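Local coordinates for protein histone acetyltransferase HPA2 and related acetyltransferases (Corynebacterium glutamicum ATCC 13032, PDB 2QEC) that probably transfers an acyl group, likely acetyl from acetyl-CoA, as a member of the GNAT acetyltransferase family, at residues Lys44-Ala47 with Leu48-Gln52; Val142-Ala145 with Leu146-Gly150; Gln170-Asn173 with Arg174-Phe177. The protein carries 1 engineered substitution. One frame throughout, in Å; residues are numbered along the deposited sequence.

From the N terminus, helix 43-60 comes first, and contact 1 joins two successive turns near its start. Contact 2 does the same at the beginning of helix 142-154, the crossover between parallel strands 126-133 and 159-163. Contact 3 follows at the end of helix 166-174, where the chain turns toward strand 178-183, outermost in the sheet of this chain. None encloses a long loop; the three follow in series, without nesting or crossing. Contact 1 lies on the opposite side of the chain's centre from the other two, its centre about 23 Å from that of contact 2. Contacts 2 and 3 touch: Leu147 CD1 packs 3.4 Å from Tyr172 CE1, joining their two helices.

Contact 1: residues Lys44-Ala47 with Leu48-Gln52; sequences KLRA and LFELQ
Backbone N-H groups of Leu48, Phe49, Glu50 and Leu51 bond to the carbonyls of Lys44, Leu45, Arg46 and Ala47, the regular i to i+4 pattern of an alpha-helix, with the Glu50 N to Arg46 O bond the shortest at 2.9 Å. On the buried flank Leu45 and Phe49 run alongside each other. Leu45 CD1 meets Phe49 CE2 at 3.5 Å, and Leu45 CG is almost as close to the same ring carbon. The leucine's chi1 of 179° swings CG beside its carbonyl carbon, toward the next turn, and chi2 (61°) then places CD1 at the ring. Phe31 adds an edge-to-face ring contact to Phe49.

Toward the more open flank, Glu50 folds back over the preceding turn, its CG 3.2 Å from Arg46 O. Its OE2 touches the aliphatic part of Arg46, 3.7 Å from CG, whereas Arg46 NH1 stays 5.0 Å from OE2 and forms its salt bridge with Asp19 instead. The Arg46 guanidinium and Glu50 carboxylate planes are 69° apart. Opposite charges at this spacing may still attract weakly. Helix 43-60 of the GNAT fold thus packs through Arg46 and Phe49 on helix 14-25, and through Ala47, Leu48 and Leu51 on helix 98-102.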
loop_
_atom_site.group_PDB
_atom_site.type_symbol
_atom_site.label_atom_id
_atom_site.label_comp_id
_atom_site.label_asym_id
_atom_site.label_seq_id
_atom_site.Cartn_x
_atom_site.Cartn_y
_atom_site.Cartn_z
ATOM N N LYS A 44 -22.402 22.170 -12.981
ATOM C CA LYS A 44 -22.453 20.733 -12.753
ATOM C C LYS A 44 -21.381 20.331 -11.716
ATOM O O LYS A 44 -21.651 19.530 -10.825
ATOM C CB LYS A 44 -22.285 19.961 -14.060
ATOM C CG LYS A 44 -23.459 20.152 -15.027
ATOM C CD LYS A 44 -23.263 19.399 -16.368
ATOM C CE LYS A 44 -22.311 20.117 -17.340
ATOM N NZ LYS A 44 -22.449 19.633 -18.786
ATOM N N LEU A 45 -20.206 20.947 -11.781
ATOM C CA LEU A 45 -19.158 20.706 -10.763
ATOM C C LEU A 45 -19.629 21.116 -9.374
ATOM O O LEU A 45 -19.396 20.403 -8.388
ATOM C CB LEU A 45 -17.905 21.501 -11.101
ATOM C CG LEU A 45 -16.685 21.416 -10.151
ATOM C CD1 LEU A 45 -16.216 20.018 -10.079
ATOM C CD2 LEU A 45 -15.576 22.292 -10.630
ATOM N N ARG A 46 -20.229 22.300 -9.302
ATOM C CA ARG A 46 -20.880 22.786 -8.097
ATOM C C ARG A 46 -21.905 21.804 -7.521
ATOM O O ARG A 46 -21.858 21.479 -6.336
ATOM C CB ARG A 46 -21.540 24.121 -8.361
ATOM C CG ARG A 46 -22.204 24.677 -7.080
ATOM C CD ARG A 46 -22.807 26.049 -7.302
ATOM N NE ARG A 46 -21.761 26.993 -7.670
ATOM C CZ ARG A 46 -20.982 27.657 -6.818
ATOM N NH1 ARG A 46 -21.130 27.532 -5.494
ATOM N NH2 ARG A 46 -20.059 28.484 -7.326
ATOM N N ALA A 47 -22.789 21.283 -8.373
ATOM C CA ALA A 47 -23.768 20.279 -7.966
ATOM C C ALA A 47 -23.081 19.025 -7.425
ATOM O O ALA A 47 -23.534 18.465 -6.440
ATOM C CB ALA A 47 -24.685 19.915 -9.130
ATOM N N LEU A 48 -21.969 18.625 -8.030
ATOM C CA LEU A 48 -21.238 17.426 -7.575
ATOM C C LEU A 48 -20.735 17.596 -6.156
ATOM O O LEU A 48 -20.956 16.736 -5.309
ATOM C CB LEU A 48 -20.053 17.098 -8.500
ATOM C CG LEU A 48 -19.137 15.939 -8.020
ATOM C CD1 LEU A 48 -19.940 14.636 -7.878
ATOM C CD2 LEU A 48 -17.944 15.708 -8.888
ATOM N N PHE A 49 -20.023 18.693 -5.923
ATOM C CA PHE A 49 -19.532 19.039 -4.591
ATOM C C PHE A 49 -20.655 19.188 -3.548
ATOM O O PHE A 49 -20.506 18.722 -2.425
ATOM C CB PHE A 49 -18.671 20.312 -4.641
ATOM C CG PHE A 49 -17.310 20.125 -5.286
ATOM C CD1 PHE A 49 -16.508 19.052 -4.948
ATOM C CD2 PHE A 49 -16.815 21.043 -6.192
ATOM C CE1 PHE A 49 -15.263 18.902 -5.504
ATOM C CE2 PHE A 49 -15.545 20.886 -6.758
ATOM C CZ PHE A 49 -14.783 19.810 -6.407
ATOM N N GLU A 50 -21.774 19.821 -3.912
ATOM C CA GLU A 50 -22.916 19.921 -2.995
ATOM C C GLU A 50 -23.423 18.553 -2.553
ATOM O O GLU A 50 -23.705 18.355 -1.378
ATOM C CB GLU A 50 -24.041 20.719 -3.624
ATOM C CG GLU A 50 -23.692 22.169 -3.760
ATOM C CD GLU A 50 -24.697 22.977 -4.542
ATOM O OE1 GLU A 50 -25.460 22.397 -5.368
ATOM O OE2 GLU A 50 -24.698 24.215 -4.341
ATOM N N LEU A 51 -23.500 17.620 -3.486
ATOM C CA LEU A 51 -23.945 16.252 -3.238
ATOM C C LEU A 51 -22.954 15.428 -2.398
ATOM O O LEU A 51 -23.363 14.706 -1.491
ATOM C CB LEU A 51 -24.165 15.553 -4.575
ATOM C CG LEU A 51 -24.618 14.090 -4.550
ATOM C CD1 LEU A 51 -26.080 13.984 -4.151
ATOM C CD2 LEU A 51 -24.398 13.468 -5.891
ATOM N N GLN A 52 -21.667 15.526 -2.720
ATOM C CA GLN A 52 -20.624 14.833 -1.963
ATOM C C GLN A 52 -20.618 15.302 -0.497
ATOM O O GLN A 52 -20.574 14.490 0.406
ATOM C CB GLN A 52 -19.241 15.017 -2.614
ATOM C CG GLN A 52 -18.948 14.045 -3.756
ATOM C CD GLN A 52 -17.714 14.409 -4.551
ATOM O OE1 GLN A 52 -17.238 15.529 -4.506
ATOM N NE2 GLN A 52 -17.180 13.448 -5.274
#

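Contact 2: residues Val142-Ala145 with Leu146-Gly150; sequences VGSA and LLNHG
Val142 and Leu146 lie side by side on the buried side of the helix, with Val142 CG1 3.9 Å from Leu146 CD1. A chi1 of 168° sets this valine methyl beside its own carbonyl carbon, on the side of the following turn. Val131 and Thr133 of strand 126-133 and Val6 of strand 5-8 adjoin the pair. Leu147 turns to another flank, where its CD1 rests 3.4 Å from Gly143 O and the side chain also meets Leu128.

Four backbone hydrogen bonds join the same turns: Leu146 N to Val142 O, Leu147 N to Gly143 O, Asn148 N to Ser144 O and His149 N to Ala145 O. They make up a regular first stretch of alpha-helix.

The polar contacts are looser. Asn148 leans back along the helix, bringing CG to 3.3 Å from Ser144 O. Its amide nitrogen ND2 comes within 3.5 Å of that same oxygen, but the angle is poor, and the carbonyl's hydrogen bond is to Asn148 N. Ser144 OG approaches Asn148 ND2 loosely, at 3.7 Å.

Together these turns begin the helix of a beta-alpha-beta crossover linking parallel strands 126-133 and 159-163. In GNAT enzymes the N-terminal end of the corresponding helix usually faces the acetyl-CoA pyrophosphate, and the position of Val142-Ala145 at the start of this helix is consistent with such a role.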
loop_
_atom_site.group_PDB
_atom_site.type_symbol
_atom_site.label_atom_id
_atom_site.label_comp_id
_atom_site.label_asym_id
_atom_site.label_seq_id
_atom_site.Cartn_x
_atom_site.Cartn_y
_atom_site.Cartn_z
ATOM N N VAL A 142 -2.265 27.659 4.149
ATOM C CA VAL A 142 -3.593 27.091 4.317
ATOM C C VAL A 142 -3.526 25.578 4.168
ATOM O O VAL A 142 -4.015 24.861 5.032
ATOM C CB VAL A 142 -4.600 27.659 3.287
ATOM C CG1 VAL A 142 -5.894 26.861 3.279
ATOM C CG2 VAL A 142 -4.901 29.115 3.591
ATOM N N GLY A 143 -2.942 25.100 3.072
ATOM C CA GLY A 143 -2.867 23.650 2.825
ATOM C C GLY A 143 -2.130 22.875 3.897
ATOM O O GLY A 143 -2.510 21.763 4.279
ATOM N N SER A 144 -1.063 23.482 4.386
ATOM C CA SER A 144 -0.239 22.884 5.432
ATOM C C SER A 144 -1.040 22.755 6.759
ATOM O O SER A 144 -1.013 21.728 7.414
ATOM C CB SER A 144 0.998 23.783 5.609
ATOM O OG SER A 144 1.759 23.457 6.753
ATOM N N ALA A 145 -1.750 23.814 7.128
ATOM C CA ALA A 145 -2.596 23.831 8.341
ATOM C C ALA A 145 -3.663 22.752 8.262
ATOM O O ALA A 145 -3.858 21.962 9.210
ATOM C CB ALA A 145 -3.209 25.233 8.530
ATOM N N LEU A 146 -4.273 22.610 7.091
ATOM C CA LEU A 146 -5.267 21.536 6.883
ATOM C C LEU A 146 -4.725 20.138 7.030
ATOM O O LEU A 146 -5.301 19.303 7.718
ATOM C CB LEU A 146 -5.967 21.704 5.534
ATOM C CG LEU A 146 -6.904 22.919 5.488
ATOM C CD1 LEU A 146 -7.211 23.290 4.093
ATOM C CD2 LEU A 146 -8.185 22.651 6.257
ATOM N N LEU A 147 -3.612 19.872 6.363
ATOM C CA LEU A 147 -2.964 18.585 6.490
ATOM C C LEU A 147 -2.493 18.243 7.892
ATOM O O LEU A 147 -2.664 17.123 8.320
ATOM C CB LEU A 147 -1.800 18.486 5.514
ATOM C CG LEU A 147 -2.365 17.984 4.176
ATOM C CD1 LEU A 147 -1.694 18.735 3.077
ATOM C CD2 LEU A 147 -2.192 16.465 4.146
ATOM N N ASN A 148 -1.845 19.191 8.554
ATOM C CA ASN A 148 -1.429 19.010 9.933
ATOM C C ASN A 148 -2.599 18.678 10.875
ATOM O O ASN A 148 -2.497 17.746 11.679
ATOM C CB ASN A 148 -0.622 20.223 10.411
ATOM C CG ASN A 148 0.799 20.267 9.797
ATOM O OD1 ASN A 148 1.320 19.266 9.327
ATOM N ND2 ASN A 148 1.424 21.427 9.843
ATOM N N HIS A 149 -3.719 19.357 10.708
ATOM C CA HIS A 149 -4.949 19.079 11.464
ATOM C C HIS A 149 -5.413 17.633 11.240
ATOM O O HIS A 149 -5.716 16.870 12.178
ATOM C CB HIS A 149 -6.052 20.147 11.098
ATOM C CG HIS A 149 -7.264 20.066 11.979
ATOM N ND1 HIS A 149 -7.304 20.655 13.218
ATOM C CD2 HIS A 149 -8.372 19.290 11.900
ATOM C CE1 HIS A 149 -8.439 20.343 13.817
ATOM N NE2 HIS A 149 -9.103 19.508 13.041
ATOM N N GLY A 150 -5.394 17.202 9.992
ATOM C CA GLY A 150 -5.982 15.899 9.660
ATOM C C GLY A 150 -5.051 14.806 10.068
ATOM O O GLY A 150 -5.476 13.668 10.447
#

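Contact 3: residues Gln170-Asn173 with Arg174-Phe177; sequences QLYN and RLGF
Residues Gln170-Asn173 and Arg174-Phe177 form a local helix-ending contact, a Schellman motif that closes helix 166-174 before strand 178-183. Gly176, with positive phi, is the C-prime residue. Phe177 N reaches back to Tyr172 O at 3.1 Å, and Gly176 N to Asn173 O at 3.2 Å, approaching from above that carbonyl's plane. The carbonyl of Tyr172 also receives a weak bond from Leu175 N.

Side chains close around the turn. The edge of the Tyr172 ring points toward the face of Phe177 in a T-shaped pair, with centroids 5.8 Å apart and planes at 62°. Leu161 and Met195 of the sheet touch both side chains, placing the pair where the helix end meets the strands. Leu171 and Leu175 extend side by side, their CD1 methyls 4.0 Å apart. On the outer side, Arg174 bends at chi3 (-60°), laying one guanidinium face over Gln170 O without a hydrogen bond from NH1.

Met201 of the second subunit packs on Gln170 and Asn173. Asn173 ND2 donates a nearly straight hydrogen bond of 2.9 Å to Phe177 O: the donor lies in the plane of the Phe177 carbonyl, and the acceptor is 10° from the amide plane of Asn173.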
loop_
_atom_site.group_PDB
_atom_site.type_symbol
_atom_site.label_atom_id
_atom_site.label_comp_id
_atom_site.label_asym_id
_atom_site.label_seq_id
_atom_site.Cartn_x
_atom_site.Cartn_y
_atom_site.Cartn_z
ATOM N N GLN A 170 6.167 15.618 -2.933
ATOM C CA GLN A 170 7.337 15.933 -2.090
ATOM C C GLN A 170 6.923 16.555 -0.740
ATOM O O GLN A 170 7.531 16.265 0.303
ATOM C CB GLN A 170 8.326 16.852 -2.849
ATOM C CG GLN A 170 9.042 16.111 -3.927
ATOM C CD GLN A 170 9.944 16.981 -4.785
ATOM O OE1 GLN A 170 9.791 18.201 -4.857
ATOM N NE2 GLN A 170 10.883 16.339 -5.454
ATOM N N LEU A 171 5.869 17.355 -0.763
ATOM C CA LEU A 171 5.286 17.939 0.449
ATOM C C LEU A 171 4.735 16.840 1.343
ATOM O O LEU A 171 5.029 16.788 2.543
ATOM C CB LEU A 171 4.179 18.940 0.080
ATOM C CG LEU A 171 3.275 19.525 1.181
ATOM C CD1 LEU A 171 4.054 19.894 2.464
ATOM C CD2 LEU A 171 2.517 20.755 0.658
ATOM N N TYR A 172 3.980 15.924 0.743
ATOM C CA TYR A 172 3.411 14.791 1.469
ATOM C C TYR A 172 4.461 13.806 1.974
ATOM O O TYR A 172 4.342 13.324 3.094
ATOM C CB TYR A 172 2.357 14.081 0.616
ATOM C CG TYR A 172 1.185 14.954 0.235
ATOM C CD1 TYR A 172 0.546 15.719 1.183
ATOM C CD2 TYR A 172 0.706 14.998 -1.083
ATOM C CE1 TYR A 172 -0.530 16.517 0.845
ATOM C CE2 TYR A 172 -0.376 15.836 -1.440
ATOM C CZ TYR A 172 -0.992 16.577 -0.461
ATOM O OH TYR A 172 -2.099 17.383 -0.747
ATOM N N ASN A 173 5.483 13.516 1.173
ATOM C CA ASN A 173 6.632 12.735 1.619
ATOM C C ASN A 173 7.322 13.324 2.855
ATOM O O ASN A 173 7.733 12.594 3.737
ATOM C CB ASN A 173 7.627 12.566 0.464
ATOM C CG ASN A 173 8.736 11.572 0.753
ATOM O OD1 ASN A 173 9.891 11.900 0.578
ATOM N ND2 ASN A 173 8.398 10.334 1.115
ATOM N N ARG A 174 7.458 14.640 2.923
ATOM C CA ARG A 174 8.045 15.274 4.114
ATOM C C ARG A 174 7.140 15.149 5.366
ATOM O O ARG A 174 7.624 15.224 6.493
ATOM C CB ARG A 174 8.392 16.735 3.819
ATOM C CG ARG A 174 9.656 16.878 2.922
ATOM C CD ARG A 174 10.153 18.302 2.860
ATOM N NE ARG A 174 9.138 19.205 2.315
ATOM C CZ ARG A 174 8.928 19.435 1.014
ATOM N NH1 ARG A 174 9.658 18.819 0.077
ATOM N NH2 ARG A 174 7.973 20.287 0.647
ATOM N N LEU A 175 5.836 14.946 5.158
ATOM C CA LEU A 175 4.886 14.709 6.252
ATOM C C LEU A 175 4.704 13.248 6.615
ATOM O O LEU A 175 3.833 12.924 7.426
ATOM C CB LEU A 175 3.524 15.314 5.882
ATOM C CG LEU A 175 3.553 16.810 5.661
ATOM C CD1 LEU A 175 2.275 17.257 4.957
ATOM C CD2 LEU A 175 3.708 17.522 6.986
ATOM N N GLY A 176 5.545 12.378 6.063
ATOM C CA GLY A 176 5.523 10.954 6.383
ATOM C C GLY A 176 4.797 10.025 5.424
ATOM O O GLY A 176 4.694 8.846 5.711
ATOM N N PHE A 177 4.278 10.525 4.305
ATOM C CA PHE A 177 3.731 9.644 3.246
ATOM C C PHE A 177 4.818 9.000 2.395
ATOM O O PHE A 177 5.754 9.663 1.954
ATOM C CB PHE A 177 2.790 10.421 2.329
ATOM C CG PHE A 177 1.516 10.858 2.986
ATOM C CD1 PHE A 177 1.493 11.960 3.844
ATOM C CD2 PHE A 177 0.347 10.160 2.773
ATOM C CE1 PHE A 177 0.326 12.359 4.451
ATOM C CE2 PHE A 177 -0.828 10.556 3.342
ATOM C CZ PHE A 177 -0.836 11.672 4.209
#